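Local coordinates for protein predicted metal-dependent hydrolase of the TIM-barrel fold (Lactobacillus casei, PDB 2QPX) that probably acts as a zinc-dependent hydrolase of the amidohydrolase superfamily, holding two zinc ions at the mouth of a TIM barrel, at residues A[14-19]-A[315-320]; A[19-24]-A[100-105]. One frame throughout, in Å; residues are numbered along the deposited sequence.

Interaction 1: A[14-19]-A[315-320]. With ZN (zinc ion), chain B.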
loop_
_atom_site.group_PDB
_atom_site.type_symbol
_atom_site.label_atom_id
_atom_site.label_comp_id
_atom_site.label_asym_id
_atom_site.label_seq_id
_atom_site.Cartn_x
_atom_site.Cartn_y
_atom_site.Cartn_z
ATOM N N LEU A 14 -23.747 -9.629 15.911
ATOM C CA LEU A 14 -22.500 -10.055 15.225
ATOM C C LEU A 14 -22.464 -11.543 15.099
ATOM O O LEU A 14 -22.650 -12.257 16.088
ATOM C CB LEU A 14 -21.257 -9.588 16.022
ATOM C CG LEU A 14 -21.083 -8.078 16.203
ATOM C CD1 LEU A 14 -19.993 -7.789 17.248
ATOM C CD2 LEU A 14 -20.790 -7.363 14.848
ATOM N N LEU A 15 -22.184 -12.018 13.885
ATOM C CA LEU A 15 -21.876 -13.431 13.661
ATOM C C LEU A 15 -20.373 -13.448 13.410
ATOM O O LEU A 15 -19.919 -12.961 12.372
ATOM C CB LEU A 15 -22.660 -13.999 12.482
ATOM C CG LEU A 15 -22.754 -15.525 12.392
ATOM C CD1 LEU A 15 -23.639 -15.979 11.197
ATOM C CD2 LEU A 15 -21.349 -16.256 12.364
ATOM N N ASP A 16 -19.629 -13.966 14.381
ATOM C CA ASP A 16 -18.163 -13.956 14.292
ATOM C C ASP A 16 -17.764 -15.197 13.494
ATOM O O ASP A 16 -17.633 -16.293 14.044
ATOM C CB ASP A 16 -17.527 -13.982 15.682
ATOM C CG ASP A 16 -16.063 -13.562 15.685
ATOM O OD1 ASP A 16 -15.421 -13.596 14.604
ATOM O OD2 ASP A 16 -15.568 -13.252 16.812
ATOM N N HIS A 17 -17.539 -14.990 12.194
ATOM C CA HIS A 17 -17.408 -16.136 11.269
ATOM C C HIS A 17 -16.042 -16.828 11.324
ATOM O O HIS A 17 -15.897 -17.910 10.747
ATOM C CB HIS A 17 -17.796 -15.763 9.823
ATOM C CG HIS A 17 -16.658 -15.204 9.065
ATOM N ND1 HIS A 17 -15.928 -15.962 8.172
ATOM C CD2 HIS A 17 -16.049 -13.991 9.144
ATOM C CE1 HIS A 17 -14.892 -15.244 7.769
ATOM N NE2 HIS A 17 -14.945 -14.038 8.323
ATOM N N HIS A 18 -15.065 -16.212 11.985
ATOM C CA HIS A 18 -13.768 -16.815 12.156
ATOM C C HIS A 18 -13.135 -16.369 13.461
ATOM O O HIS A 18 -12.722 -15.206 13.588
ATOM C CB HIS A 18 -12.829 -16.480 10.995
ATOM C CG HIS A 18 -11.460 -17.031 11.214
ATOM N ND1 HIS A 18 -11.128 -18.341 10.941
ATOM C CD2 HIS A 18 -10.362 -16.467 11.758
ATOM C CE1 HIS A 18 -9.863 -18.550 11.283
ATOM N NE2 HIS A 18 -9.382 -17.435 11.803
ATOM N N CYS A 19 -12.975 -17.315 14.382
ATOM C CA CYS A 19 -12.363 -17.027 15.674
ATOM C C CYS A 19 -11.829 -18.331 16.261
ATOM O O CYS A 19 -11.784 -19.352 15.586
ATOM C CB CYS A 19 -13.361 -16.281 16.582
ATOM S SG CYS A 19 -14.904 -17.197 16.842
ATOM N N PHE A 315 -17.809 -9.209 9.233
ATOM C CA PHE A 315 -17.206 -9.118 10.562
ATOM C C PHE A 315 -16.590 -10.468 10.983
ATOM O O PHE A 315 -17.226 -11.517 10.902
ATOM C CB PHE A 315 -18.218 -8.758 11.650
ATOM C CG PHE A 315 -17.658 -8.869 13.030
ATOM C CD1 PHE A 315 -16.732 -7.943 13.485
ATOM C CD2 PHE A 315 -17.981 -9.942 13.842
ATOM C CE1 PHE A 315 -16.166 -8.077 14.723
ATOM C CE2 PHE A 315 -17.388 -10.095 15.099
ATOM C CZ PHE A 315 -16.524 -9.156 15.529
ATOM N N ALA A 316 -15.351 -10.398 11.481
ATOM C CA ALA A 316 -14.768 -11.438 12.304
ATOM C C ALA A 316 -13.808 -10.786 13.271
ATOM O O ALA A 316 -13.310 -9.701 13.018
ATOM C CB ALA A 316 -14.007 -12.523 11.489
ATOM N N SER A 317 -13.566 -11.456 14.397
ATOM C CA SER A 317 -12.557 -11.020 15.370
ATOM C C SER A 317 -11.181 -11.654 15.195
ATOM O O SER A 317 -10.156 -11.042 15.503
ATOM C CB SER A 317 -13.047 -11.322 16.805
ATOM O OG SER A 317 -13.113 -12.723 17.034
ATOM N N ASP A 318 -11.141 -12.891 14.710
ATOM C CA ASP A 318 -9.931 -13.707 14.800
ATOM C C ASP A 318 -9.433 -13.851 16.248
ATOM O O ASP A 318 -8.246 -14.144 16.478
ATOM C CB ASP A 318 -8.767 -13.217 13.875
ATOM C CG ASP A 318 -7.754 -14.312 13.625
ATOM O OD1 ASP A 318 -8.146 -15.481 13.578
ATOM O OD2 ASP A 318 -6.553 -14.047 13.438
ATOM N N ALA A 319 -10.337 -13.682 17.211
ATOM C CA ALA A 319 -9.940 -13.644 18.594
ATOM C C ALA A 319 -9.745 -15.053 19.169
ATOM O O ALA A 319 -10.442 -16.001 18.785
ATOM C CB ALA A 319 -10.996 -12.879 19.428
ATOM N N SER A 320 -8.799 -15.170 20.108
ATOM C CA SER A 320 -8.627 -16.364 20.920
ATOM C C SER A 320 -8.470 -15.959 22.348
ATOM O O SER A 320 -8.283 -14.782 22.672
ATOM C CB SER A 320 -7.392 -17.202 20.539
ATOM O OG SER A 320 -6.179 -16.680 21.015
HETATM ZN ZN ZN B . -7.519 -17.311 12.780
HETATM O O HOH W 1 -19.767 -11.917 9.860
HETATM O O HOH W 2 -5.674 -16.397 12.565
#
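With chi1 at -163°, D16 carries its carboxylate away from its backbone N and across to S317, while H18 and D318, their CG also anti to N, extend alongside each other, ring and carboxylate planes 30° apart, onto one zinc ion. H18 NE2 and D318 OD1 each bind the zinc at 2.1 Å; water 2, also a ligand, donates to D318 OD2. D16 clamps S317 twice: OD2 takes the OG hydroxyl hydrogen through its syn lone pair at 2.5 Å, and OD1, met from above the carboxylate plane, accepts from S317 N at 2.8 Å. S317 OG accepts from A319 N (2.9 Å), an ST turn that shapes the loop round D318. With an alanine for D16, S317 N and OG would probably lose their carboxylate partner, and the loop carrying D318 its firm placing. The backbone adds D318 N to H18 O, 3.0 Å. At the end far from the zinc, L14 CD2 sits over one face of the F315 ring, 4.1 Å from its centroid. H18 ND1 bonds to Q226, fixing the ring's rotation. D16 thus braces S317, next to the zinc ligand D318, and the zinc probably lowers the pKa of water 2, consistent with hydrolase chemistry.

Interaction 2: A[19-24]-A[100-105]. With ZN (zinc ion), chain B; EDO (1,2-ethanediol), chain L.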
loop_
_atom_site.group_PDB
_atom_site.type_symbol
_atom_site.label_atom_id
_atom_site.label_comp_id
_atom_site.label_asym_id
_atom_site.label_seq_id
_atom_site.Cartn_x
_atom_site.Cartn_y
_atom_site.Cartn_z
ATOM N N CYS A 19 -12.975 -17.315 14.382
ATOM C CA CYS A 19 -12.363 -17.027 15.674
ATOM C C CYS A 19 -11.829 -18.331 16.261
ATOM O O CYS A 19 -11.784 -19.352 15.586
ATOM C CB CYS A 19 -13.361 -16.281 16.582
ATOM S SG CYS A 19 -14.904 -17.197 16.842
ATOM N N HIS A 20 -11.430 -18.296 17.522
ATOM C CA HIS A 20 -10.594 -19.328 18.103
ATOM C C HIS A 20 -10.964 -19.617 19.580
ATOM O O HIS A 20 -11.663 -18.839 20.263
ATOM C CB HIS A 20 -9.136 -18.907 17.994
ATOM C CG HIS A 20 -8.635 -18.864 16.576
ATOM N ND1 HIS A 20 -8.465 -20.001 15.821
ATOM C CD2 HIS A 20 -8.278 -17.823 15.775
ATOM C CE1 HIS A 20 -8.059 -19.657 14.597
ATOM N NE2 HIS A 20 -7.930 -18.339 14.544
ATOM N N PHE A 21 -10.521 -20.772 20.058
ATOM C CA PHE A 21 -10.815 -21.194 21.410
ATOM C C PHE A 21 -10.370 -20.180 22.457
ATOM O O PHE A 21 -9.306 -19.535 22.354
ATOM C CB PHE A 21 -10.068 -22.463 21.763
ATOM C CG PHE A 21 -10.469 -23.678 20.989
ATOM C CD1 PHE A 21 -11.727 -24.200 21.044
ATOM C CD2 PHE A 21 -9.526 -24.334 20.205
ATOM C CE1 PHE A 21 -12.056 -25.379 20.364
ATOM C CE2 PHE A 21 -9.861 -25.483 19.521
ATOM C CZ PHE A 21 -11.123 -26.001 19.612
ATOM N N LEU A 22 -11.184 -20.106 23.511
ATOM C CA LEU A 22 -10.792 -19.463 24.756
ATOM C C LEU A 22 -9.966 -20.393 25.635
ATOM O O LEU A 22 -9.975 -21.609 25.430
ATOM C CB LEU A 22 -12.053 -18.978 25.528
ATOM C CG LEU A 22 -12.930 -17.946 24.810
ATOM C CD1 LEU A 22 -14.323 -17.884 25.498
ATOM C CD2 LEU A 22 -12.269 -16.580 24.863
ATOM N N ILE A 23 -9.297 -19.809 26.630
ATOM C CA ILE A 23 -8.575 -20.572 27.631
ATOM C C ILE A 23 -9.286 -20.551 28.978
ATOM O O ILE A 23 -10.196 -19.779 29.223
ATOM C CB ILE A 23 -7.108 -20.083 27.784
ATOM C CG1 ILE A 23 -7.015 -18.743 28.528
ATOM C CG2 ILE A 23 -6.370 -20.103 26.403
ATOM C CD1 ILE A 23 -5.594 -18.354 28.942
ATOM N N ASP A 24 -8.876 -21.497 29.814
ATOM C CA ASP A 24 -9.311 -21.624 31.214
ATOM C C ASP A 24 -9.115 -20.319 31.981
ATOM O O ASP A 24 -7.997 -19.835 32.083
ATOM C CB ASP A 24 -8.495 -22.779 31.830
ATOM C CG ASP A 24 -8.900 -23.151 33.252
ATOM O OD1 ASP A 24 -9.691 -22.468 33.888
ATOM O OD2 ASP A 24 -8.381 -24.183 33.716
ATOM N N ILE A 100 -15.590 -21.289 15.266
ATOM C CA ILE A 100 -14.236 -21.476 15.755
ATOM C C ILE A 100 -13.454 -22.439 14.837
ATOM O O ILE A 100 -13.872 -23.574 14.574
ATOM C CB ILE A 100 -14.199 -22.019 17.182
ATOM C CG1 ILE A 100 -14.661 -20.900 18.156
ATOM C CG2 ILE A 100 -12.815 -22.568 17.539
ATOM C CD1 ILE A 100 -14.706 -21.262 19.630
ATOM N N ASP A 101 -12.327 -21.937 14.338
ATOM C CA ASP A 101 -11.332 -22.747 13.640
ATOM C C ASP A 101 -10.636 -23.603 14.704
ATOM O O ASP A 101 -9.840 -23.110 15.507
ATOM C CB ASP A 101 -10.355 -21.821 12.910
ATOM C CG ASP A 101 -9.107 -22.529 12.397
ATOM O OD1 ASP A 101 -8.902 -23.744 12.540
ATOM O OD2 ASP A 101 -8.314 -21.755 11.851
ATOM N N THR A 102 -10.949 -24.891 14.734
ATOM C CA THR A 102 -10.523 -25.730 15.832
ATOM C C THR A 102 -9.071 -26.249 15.639
ATOM O O THR A 102 -8.586 -27.030 16.451
ATOM C CB THR A 102 -11.488 -26.912 16.024
ATOM O OG1 THR A 102 -11.549 -27.662 14.806
ATOM C CG2 THR A 102 -12.878 -26.465 16.428
ATOM N N GLY A 103 -8.390 -25.812 14.576
ATOM C CA GLY A 103 -7.019 -26.231 14.315
ATOM C C GLY A 103 -5.939 -25.466 15.077
ATOM O O GLY A 103 -4.799 -25.893 15.100
ATOM N N PHE A 104 -6.281 -24.332 15.695
ATOM C CA PHE A 104 -5.377 -23.608 16.606
ATOM C C PHE A 104 -5.753 -23.905 18.048
ATOM O O PHE A 104 -6.901 -23.726 18.437
ATOM C CB PHE A 104 -5.460 -22.105 16.385
ATOM C CG PHE A 104 -4.752 -21.291 17.456
ATOM C CD1 PHE A 104 -3.395 -21.372 17.613
ATOM C CD2 PHE A 104 -5.487 -20.514 18.363
ATOM C CE1 PHE A 104 -2.763 -20.676 18.621
ATOM C CE2 PHE A 104 -4.857 -19.804 19.347
ATOM C CZ PHE A 104 -3.505 -19.910 19.497
ATOM N N VAL A 105 -4.781 -24.339 18.834
ATOM C CA VAL A 105 -5.038 -24.695 20.221
ATOM C C VAL A 105 -4.148 -23.858 21.124
ATOM O O VAL A 105 -2.923 -24.061 21.181
ATOM C CB VAL A 105 -4.772 -26.179 20.461
ATOM C CG1 VAL A 105 -4.987 -26.521 21.962
ATOM C CG2 VAL A 105 -5.680 -27.037 19.587
HETATM ZN ZN ZN B . -7.519 -17.311 12.780
HETATM C C1 EDO L . -4.539 -23.779 35.062
HETATM O O1 EDO L . -3.421 -22.922 35.325
HETATM C C2 EDO L . -5.691 -23.417 35.988
HETATM O O2 EDO L . -6.794 -24.329 35.816
HETATM O O HOH W 3 -9.006 -22.093 17.888
HETATM O O HOH W 2 -5.674 -16.397 12.565
#
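The C-terminal ends of two neighbouring parallel strands of the TIM barrel meet here, where the HxH motif of the amidohydrolase superfamily supplies H20 to the zinc. C19 pairs with I100 in a parallel bridge, D101 N donating to C19 O at 2.9 Å. H20 NE2 binds the zinc at 2.1 Å; H18 and D318 share that ion. At the other end of the imidazole, ND1 gives a weak hydrogen bond to D101 O (3.4 Å), and water 3, in the ring plane, accepts from it at 3.0 Å. This water also accepts from F21 N and donates to D101 O and F104 O, so four bonds tie the two segments together. F104, its chi1 of 169° turning the ring away from its backbone N, presents an edge to the face of H20 in a T-shaped pair, planes at 82°. F21 crosses I100 at about a right angle and takes CG2 over one face, 4.1 Å from the ring centroid, while CZ meets T102 CG2 at 3.7 Å. D101 OD1 accepts from G103 N, closing an Asx turn; OD2 forms a salt bridge with R129 and a hydrogen bond with NZ of the carboxylated lysine at position 167. The ND1 proton, held by carbonyl and water, leaves NE2 to give its lone pair to the metal, and D101 probably links this second shell to the bridging lysine.

How the interactions relate
The two contacts lie about 11 Å apart, centre to centre, and share C19, at the end of strand 14-19. Interaction 1 joins that strand to the loop leading from strand 313-314 to helix 323-342, bringing together chain parts almost 300 residues apart; interaction 2 joins the following loop to the end of the adjacent strand 95-101, and its sequence span falls wholly within that of the first. Strand 14-19 thus lies between strand 95-101 and the loop after strand 313-314, the last strand, consistent with the closing of a TIM barrel. D318 OD1 and H20 NE2, 3.0 Å apart, are both on the shared zinc, which sits where the first and last parts of the barrel meet.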